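Local coordinates for protein 1-pyrroline-5-carboxylate dehydrogenase (PDB 1UZB) that probably catalyses the NAD-dependent oxidation of glutamate semialdehyde, formed from 1-pyrroline-5-carboxylate, to glutamate in proline breakdown, at residues L101-A106 / F141-A146; R327-Q332 / S424-K429. One frame throughout, in Å; residues are numbered along the deposited sequence.

Contact 1. Residues L101-A106 / F141-A146; sequences LLLKAA and FIEYYA
I142 drives its CG2 methyl into the backbone groove between L102 and A106, and the fit is close: CG2 of I142 stands only 3.0 Å from O of L102. That carbonyl already accepts the helical bond from N of A106, so the methyl rests against an engaged oxygen. The same CG2 of I142 meets CB of A106 at 3.6 Å. With CG1 anti to the carbonyl carbon (chi1 -58°), the other branch of I142 runs on past A106, its CD1 lying near CA of A106. One turn along, CB of L102 meets the methyl of A146 at 3.8 Å, while CD2 of L102 lies over the backbone of I142 and A146. Segments 101-106 and 141-146, on helices 95-111 and 128-149, run almost antiparallel, at 163°, with their axes 8.6 Å apart, a close approach to which the alanines A106 and A146 probably contribute. This helical pair forms part of the N-terminal cofactor-binding domain, as in other aldehyde dehydrogenases, and packs against helix 188-199: L102 touches A199 and I142 touches T191. The flank held by L103 and E143 is looser and more polar. Bent at chi2 (-77°), E143 folds back toward helix 95-111, crossing L103 at about a right angle. Its two carboxylate oxygens lie against methyl groups, OE1 of E143 being 3.3 Å from CD2 of L103 and OE2 meeting CB of A106. OE1 of E143 forms a salt bridge with R147 and OE2 one with R110. A water links the helices here, donating to OE2 of E143 at 2.7 Å and to O of L103 at 2.9 Å.

Contact 2. Residues R327-Q332 / S424-K429; sequences RLILTQ and SVIRVK
Two neighbouring parallel strands of the large sheet in the catalytic domain, 325-331 and 422-428, meet here in exact register from R327 opposite S424 to T331 opposite V428. The ladder starts where N of L328 donates to O of S424, 2.9 Å away. N of I426 then reaches O of L328 at 2.8 Å, N of L330 donates to O of I426, and N of V428 closes the series on O of L330. Side chains alternate between the two faces. On one of them, V425 stands beside L328 with its CG2 toward CB and CD2 of that leucine. With CG1 anti to the backbone N (chi1 -174°), it sets this second methyl 3.8 Å from CD1 of L330, which it meets obliquely. With V425 cut back to an alanine, CD1 of L330 and the side of L328 would probably lose their apolar neighbour, opening a gap beside Y335 of helix 332-346. The other face carries I329, whose CG2 lies 3.9 Å from both CG1 and CG2 of V428, under helix 431-439. At the exposed end, Q332 and R427 extend side by side, their flat groups turned 73° apart. NH2 of R427 donates to OE1 of Q332 at 2.8 Å, the acceptor lying at the guanidinium edge, close to its plane; the bond is somewhat bent (148°). NE of R427 forms a salt bridge with E406, which further limits how the guanidinium can turn. Strand 325-331 also bonds on its far side to strand 293-297. Interior parallel strands with a helix over each face are characteristic of the open alpha/beta sheet at the centre of the aldehyde dehydrogenase catalytic domain.

In the fold
Both segments of contact 1 precede those of contact 2 in the sequence, and the two lie on opposite sides of the chain's centre. Their centres are 42 Å apart and their nearest atoms about 23 Å, so they do not touch. No helix, strand or sheet is shared: contact 1 joins helices 95-111 and 128-149, which pack beside the NAD-binding sheet that includes strands 203-207 and 255-259, whereas contact 2 lies within the seven-stranded sheet containing strands 293-297 and 446-450. The first borders two other subunits, through L101, L103 and K104; no other chain touches the second. Contact 1 probably lies in the cofactor-binding domain and contact 2 in the catalytic domain, as in other aldehyde dehydrogenases.

Contact 1. Residues L101-A106 / F141-A146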
loop_
_atom_site.group_PDB
_atom_site.type_symbol
_atom_site.label_atom_id
_atom_site.label_comp_id
_atom_site.label_asym_id
_atom_site.label_seq_id
_atom_site.Cartn_x
_atom_site.Cartn_y
_atom_site.Cartn_z
ATOM N N LEU A 101 -8.353 -1.115 -26.896
ATOM C CA LEU A 101 -9.049 -1.739 -28.016
ATOM C C LEU A 101 -10.208 -2.575 -27.475
ATOM O O LEU A 101 -11.315 -2.547 -28.021
ATOM C CB LEU A 101 -8.087 -2.613 -28.832
ATOM C CG LEU A 101 -8.215 -2.444 -30.353
ATOM C CD1 LEU A 101 -7.164 -3.288 -31.059
ATOM C CD2 LEU A 101 -9.617 -2.833 -30.805
ATOM N N LEU A 102 -9.964 -3.316 -26.398
ATOM C CA LEU A 102 -11.035 -4.109 -25.799
ATOM C C LEU A 102 -12.153 -3.191 -25.313
ATOM O O LEU A 102 -13.331 -3.455 -25.553
ATOM C CB LEU A 102 -10.519 -4.947 -24.623
ATOM C CG LEU A 102 -10.172 -6.404 -24.948
ATOM C CD1 LEU A 102 -8.949 -6.446 -25.847
ATOM C CD2 LEU A 102 -9.932 -7.183 -23.655
ATOM N N LEU A 103 -11.789 -2.107 -24.635
ATOM C CA LEU A 103 -12.799 -1.183 -24.138
ATOM C C LEU A 103 -13.654 -0.632 -25.276
ATOM O O LEU A 103 -14.857 -0.432 -25.115
ATOM C CB LEU A 103 -12.140 -0.047 -23.357
ATOM C CG LEU A 103 -11.449 -0.468 -22.056
ATOM C CD1 LEU A 103 -10.699 0.721 -21.480
ATOM C CD2 LEU A 103 -12.476 -1.002 -21.060
ATOM N N LYS A 104 -13.039 -0.384 -26.427
ATOM C CA LYS A 104 -13.791 0.104 -27.572
ATOM C C LYS A 104 -14.791 -0.971 -27.999
ATOM O O LYS A 104 -15.956 -0.675 -28.257
ATOM C CB LYS A 104 -12.839 0.440 -28.723
ATOM C CG LYS A 104 -13.525 0.633 -30.064
ATOM C CD LYS A 104 -14.568 1.739 -30.038
ATOM C CE LYS A 104 -13.936 3.115 -30.046
ATOM N NZ LYS A 104 -14.963 4.185 -30.261
ATOM N N ALA A 105 -14.333 -2.219 -28.071
ATOM C CA ALA A 105 -15.214 -3.316 -28.454
ATOM C C ALA A 105 -16.395 -3.447 -27.491
ATOM O O ALA A 105 -17.518 -3.722 -27.914
ATOM C CB ALA A 105 -14.434 -4.626 -28.512
ATOM N N ALA A 106 -16.146 -3.253 -26.197
ATOM C CA ALA A 106 -17.217 -3.354 -25.213
ATOM C C ALA A 106 -18.254 -2.259 -25.437
ATOM O O ALA A 106 -19.454 -2.501 -25.308
ATOM C CB ALA A 106 -16.649 -3.258 -23.805
ATOM N N PHE A 141 -17.002 -9.612 -19.607
ATOM C CA PHE A 141 -15.711 -10.241 -19.885
ATOM C C PHE A 141 -14.749 -9.247 -20.530
ATOM O O PHE A 141 -13.579 -9.168 -20.151
ATOM C CB PHE A 141 -15.872 -11.449 -20.815
ATOM C CG PHE A 141 -16.276 -12.718 -20.117
ATOM C CD1 PHE A 141 -17.306 -13.498 -20.629
ATOM C CD2 PHE A 141 -15.607 -13.158 -18.976
ATOM C CE1 PHE A 141 -17.671 -14.699 -20.020
ATOM C CE2 PHE A 141 -15.963 -14.359 -18.361
ATOM C CZ PHE A 141 -16.997 -15.130 -18.884
ATOM N N ILE A 142 -15.236 -8.488 -21.506
ATOM C CA ILE A 142 -14.389 -7.520 -22.188
ATOM C C ILE A 142 -13.901 -6.439 -21.225
ATOM O O ILE A 142 -12.707 -6.139 -21.172
ATOM C CB ILE A 142 -15.138 -6.855 -23.361
ATOM C CG1 ILE A 142 -15.613 -7.920 -24.355
ATOM C CG2 ILE A 142 -14.218 -5.871 -24.064
ATOM C CD1 ILE A 142 -16.534 -7.377 -25.435
ATOM N N GLU A 143 -14.825 -5.863 -20.459
ATOM C CA GLU A 143 -14.484 -4.813 -19.503
ATOM C C GLU A 143 -13.536 -5.316 -18.417
ATOM O O GLU A 143 -12.581 -4.630 -18.044
ATOM C CB GLU A 143 -15.755 -4.269 -18.840
ATOM C CG GLU A 143 -16.718 -3.533 -19.762
ATOM C CD GLU A 143 -16.270 -2.119 -20.092
ATOM O OE1 GLU A 143 -15.327 -1.619 -19.450
ATOM O OE2 GLU A 143 -16.874 -1.499 -20.992
ATOM N N TYR A 144 -13.798 -6.521 -17.919
ATOM C CA TYR A 144 -12.978 -7.103 -16.867
ATOM C C TYR A 144 -11.576 -7.452 -17.354
ATOM O O TYR A 144 -10.587 -7.030 -16.754
ATOM C CB TYR A 144 -13.652 -8.358 -16.299
ATOM C CG TYR A 144 -12.952 -8.908 -15.076
ATOM C CD1 TYR A 144 -13.262 -8.441 -13.795
ATOM C CD2 TYR A 144 -11.947 -9.863 -15.203
ATOM C CE1 TYR A 144 -12.582 -8.919 -12.672
ATOM C CE2 TYR A 144 -11.264 -10.340 -14.094
ATOM C CZ TYR A 144 -11.584 -9.867 -12.835
ATOM O OH TYR A 144 -10.902 -10.351 -11.744
ATOM N N TYR A 145 -11.483 -8.217 -18.437
ATOM C CA TYR A 145 -10.177 -8.608 -18.959
ATOM C C TYR A 145 -9.341 -7.413 -19.430
ATOM O O TYR A 145 -8.115 -7.446 -19.335
ATOM C CB TYR A 145 -10.343 -9.643 -20.080
ATOM C CG TYR A 145 -10.893 -10.982 -19.613
ATOM C CD1 TYR A 145 -11.658 -11.774 -20.466
ATOM C CD2 TYR A 145 -10.654 -11.452 -18.316
ATOM C CE1 TYR A 145 -12.178 -12.997 -20.049
ATOM C CE2 TYR A 145 -11.173 -12.679 -17.882
ATOM C CZ TYR A 145 -11.935 -13.443 -18.753
ATOM O OH TYR A 145 -12.483 -14.634 -18.329
ATOM N N ALA A 146 -9.983 -6.355 -19.921
ATOM C CA ALA A 146 -9.235 -5.174 -20.353
ATOM C C ALA A 146 -8.466 -4.603 -19.162
ATOM O O ALA A 146 -7.316 -4.186 -19.291
ATOM C CB ALA A 146 -10.179 -4.122 -20.908
HETATM O O HOH W 1 -16.438 0.395 -22.819
#

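Contact 2. Residues R327-Q332 / S424-K429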
loop_
_atom_site.group_PDB
_atom_site.type_symbol
_atom_site.label_atom_id
_atom_site.label_comp_id
_atom_site.label_asym_id
_atom_site.label_seq_id
_atom_site.Cartn_x
_atom_site.Cartn_y
_atom_site.Cartn_z
ATOM N N ARG A 327 -29.658 -31.988 -9.902
ATOM C CA ARG A 327 -29.877 -32.852 -8.751
ATOM C C ARG A 327 -30.393 -32.007 -7.593
ATOM O O ARG A 327 -29.891 -30.907 -7.347
ATOM C CB ARG A 327 -28.583 -33.554 -8.319
ATOM C CG ARG A 327 -27.993 -34.508 -9.348
ATOM C CD ARG A 327 -26.795 -35.251 -8.766
ATOM N NE ARG A 327 -25.716 -34.333 -8.414
ATOM C CZ ARG A 327 -24.799 -34.573 -7.481
ATOM N NH1 ARG A 327 -23.858 -33.669 -7.238
ATOM N NH2 ARG A 327 -24.828 -35.704 -6.783
ATOM N N LEU A 328 -31.414 -32.512 -6.908
ATOM C CA LEU A 328 -31.980 -31.841 -5.741
ATOM C C LEU A 328 -31.863 -32.867 -4.621
ATOM O O LEU A 328 -32.533 -33.898 -4.645
ATOM C CB LEU A 328 -33.447 -31.467 -5.972
ATOM C CG LEU A 328 -34.138 -30.832 -4.762
ATOM C CD1 LEU A 328 -33.410 -29.558 -4.345
ATOM C CD2 LEU A 328 -35.582 -30.530 -5.106
ATOM N N ILE A 329 -30.977 -32.596 -3.667
ATOM C CA ILE A 329 -30.733 -33.503 -2.548
ATOM C C ILE A 329 -31.448 -32.967 -1.320
ATOM O O ILE A 329 -31.097 -31.914 -0.791
ATOM C CB ILE A 329 -29.218 -33.620 -2.276
ATOM C CG1 ILE A 329 -28.504 -34.108 -3.541
ATOM C CG2 ILE A 329 -28.959 -34.585 -1.129
ATOM C CD1 ILE A 329 -26.995 -34.010 -3.468
ATOM N N LEU A 330 -32.459 -33.700 -0.869
ATOM C CA LEU A 330 -33.255 -33.280 0.274
ATOM C C LEU A 330 -33.098 -34.186 1.482
ATOM O O LEU A 330 -33.223 -35.405 1.364
ATOM C CB LEU A 330 -34.735 -33.239 -0.120
ATOM C CG LEU A 330 -35.069 -32.416 -1.369
ATOM C CD1 LEU A 330 -36.537 -32.580 -1.751
ATOM C CD2 LEU A 330 -34.743 -30.954 -1.105
ATOM N N THR A 331 -32.826 -33.595 2.643
ATOM C CA THR A 331 -32.707 -34.379 3.864
ATOM C C THR A 331 -34.130 -34.824 4.191
ATOM O O THR A 331 -35.097 -34.240 3.702
ATOM C CB THR A 331 -32.121 -33.545 5.027
ATOM O OG1 THR A 331 -32.998 -32.454 5.331
ATOM C CG2 THR A 331 -30.752 -33.002 4.648
ATOM N N GLN A 332 -34.265 -35.858 5.013
ATOM C CA GLN A 332 -35.585 -36.388 5.337
ATOM C C GLN A 332 -36.617 -35.340 5.740
ATOM O O GLN A 332 -37.742 -35.349 5.241
ATOM C CB GLN A 332 -35.463 -37.455 6.428
ATOM C CG GLN A 332 -36.756 -38.227 6.694
ATOM C CD GLN A 332 -37.316 -38.881 5.442
ATOM O OE1 GLN A 332 -36.590 -39.528 4.687
ATOM N NE2 GLN A 332 -38.617 -38.719 5.220
ATOM N N SER A 424 -33.474 -34.422 -11.023
ATOM C CA SER A 424 -33.485 -35.685 -10.284
ATOM C C SER A 424 -33.446 -35.388 -8.787
ATOM O O SER A 424 -32.503 -34.766 -8.296
ATOM C CB SER A 424 -32.273 -36.538 -10.667
ATOM O OG SER A 424 -32.345 -36.964 -12.019
ATOM N N VAL A 425 -34.467 -35.841 -8.067
ATOM C CA VAL A 425 -34.558 -35.605 -6.632
ATOM C C VAL A 425 -34.122 -36.837 -5.857
ATOM O O VAL A 425 -34.633 -37.943 -6.069
ATOM C CB VAL A 425 -35.995 -35.219 -6.232
ATOM C CG1 VAL A 425 -36.050 -34.841 -4.760
ATOM C CG2 VAL A 425 -36.472 -34.059 -7.098
ATOM N N ILE A 426 -33.170 -36.624 -4.957
ATOM C CA ILE A 426 -32.589 -37.680 -4.138
ATOM C C ILE A 426 -32.898 -37.414 -2.669
ATOM O O ILE A 426 -32.656 -36.322 -2.165
ATOM C CB ILE A 426 -31.059 -37.719 -4.355
ATOM C CG1 ILE A 426 -30.756 -37.849 -5.852
ATOM C CG2 ILE A 426 -30.443 -38.869 -3.574
ATOM C CD1 ILE A 426 -29.308 -37.575 -6.227
ATOM N N ARG A 427 -33.442 -38.417 -1.989
ATOM C CA ARG A 427 -33.795 -38.297 -0.581
ATOM C C ARG A 427 -32.713 -38.928 0.289
ATOM O O ARG A 427 -32.361 -40.092 0.101
ATOM C CB ARG A 427 -35.142 -38.986 -0.335
ATOM C CG ARG A 427 -35.629 -38.950 1.105
ATOM C CD ARG A 427 -37.098 -39.343 1.190
ATOM N NE ARG A 427 -37.328 -40.722 0.767
ATOM C CZ ARG A 427 -37.148 -41.787 1.543
ATOM N NH1 ARG A 427 -37.382 -43.003 1.068
ATOM N NH2 ARG A 427 -36.749 -41.639 2.799
ATOM N N VAL A 428 -32.184 -38.153 1.233
ATOM C CA VAL A 428 -31.134 -38.634 2.127
ATOM C C VAL A 428 -31.548 -38.432 3.582
ATOM O O VAL A 428 -32.460 -37.659 3.871
ATOM C CB VAL A 428 -29.790 -37.909 1.852
ATOM C CG1 VAL A 428 -29.378 -38.122 0.403
ATOM C CG2 VAL A 428 -29.917 -36.421 2.144
ATOM N N LYS A 429 -30.875 -39.124 4.498
ATOM C CA LYS A 429 -31.219 -39.045 5.914
ATOM C C LYS A 429 -30.844 -37.749 6.619
ATOM O O LYS A 429 -31.656 -37.183 7.353
ATOM C CB LYS A 429 -30.603 -40.221 6.680
ATOM C CG LYS A 429 -30.925 -40.202 8.170
ATOM C CD LYS A 429 -30.340 -41.395 8.915
ATOM C CE LYS A 429 -28.818 -41.351 8.978
ATOM N NZ LYS A 429 -28.179 -41.548 7.649
#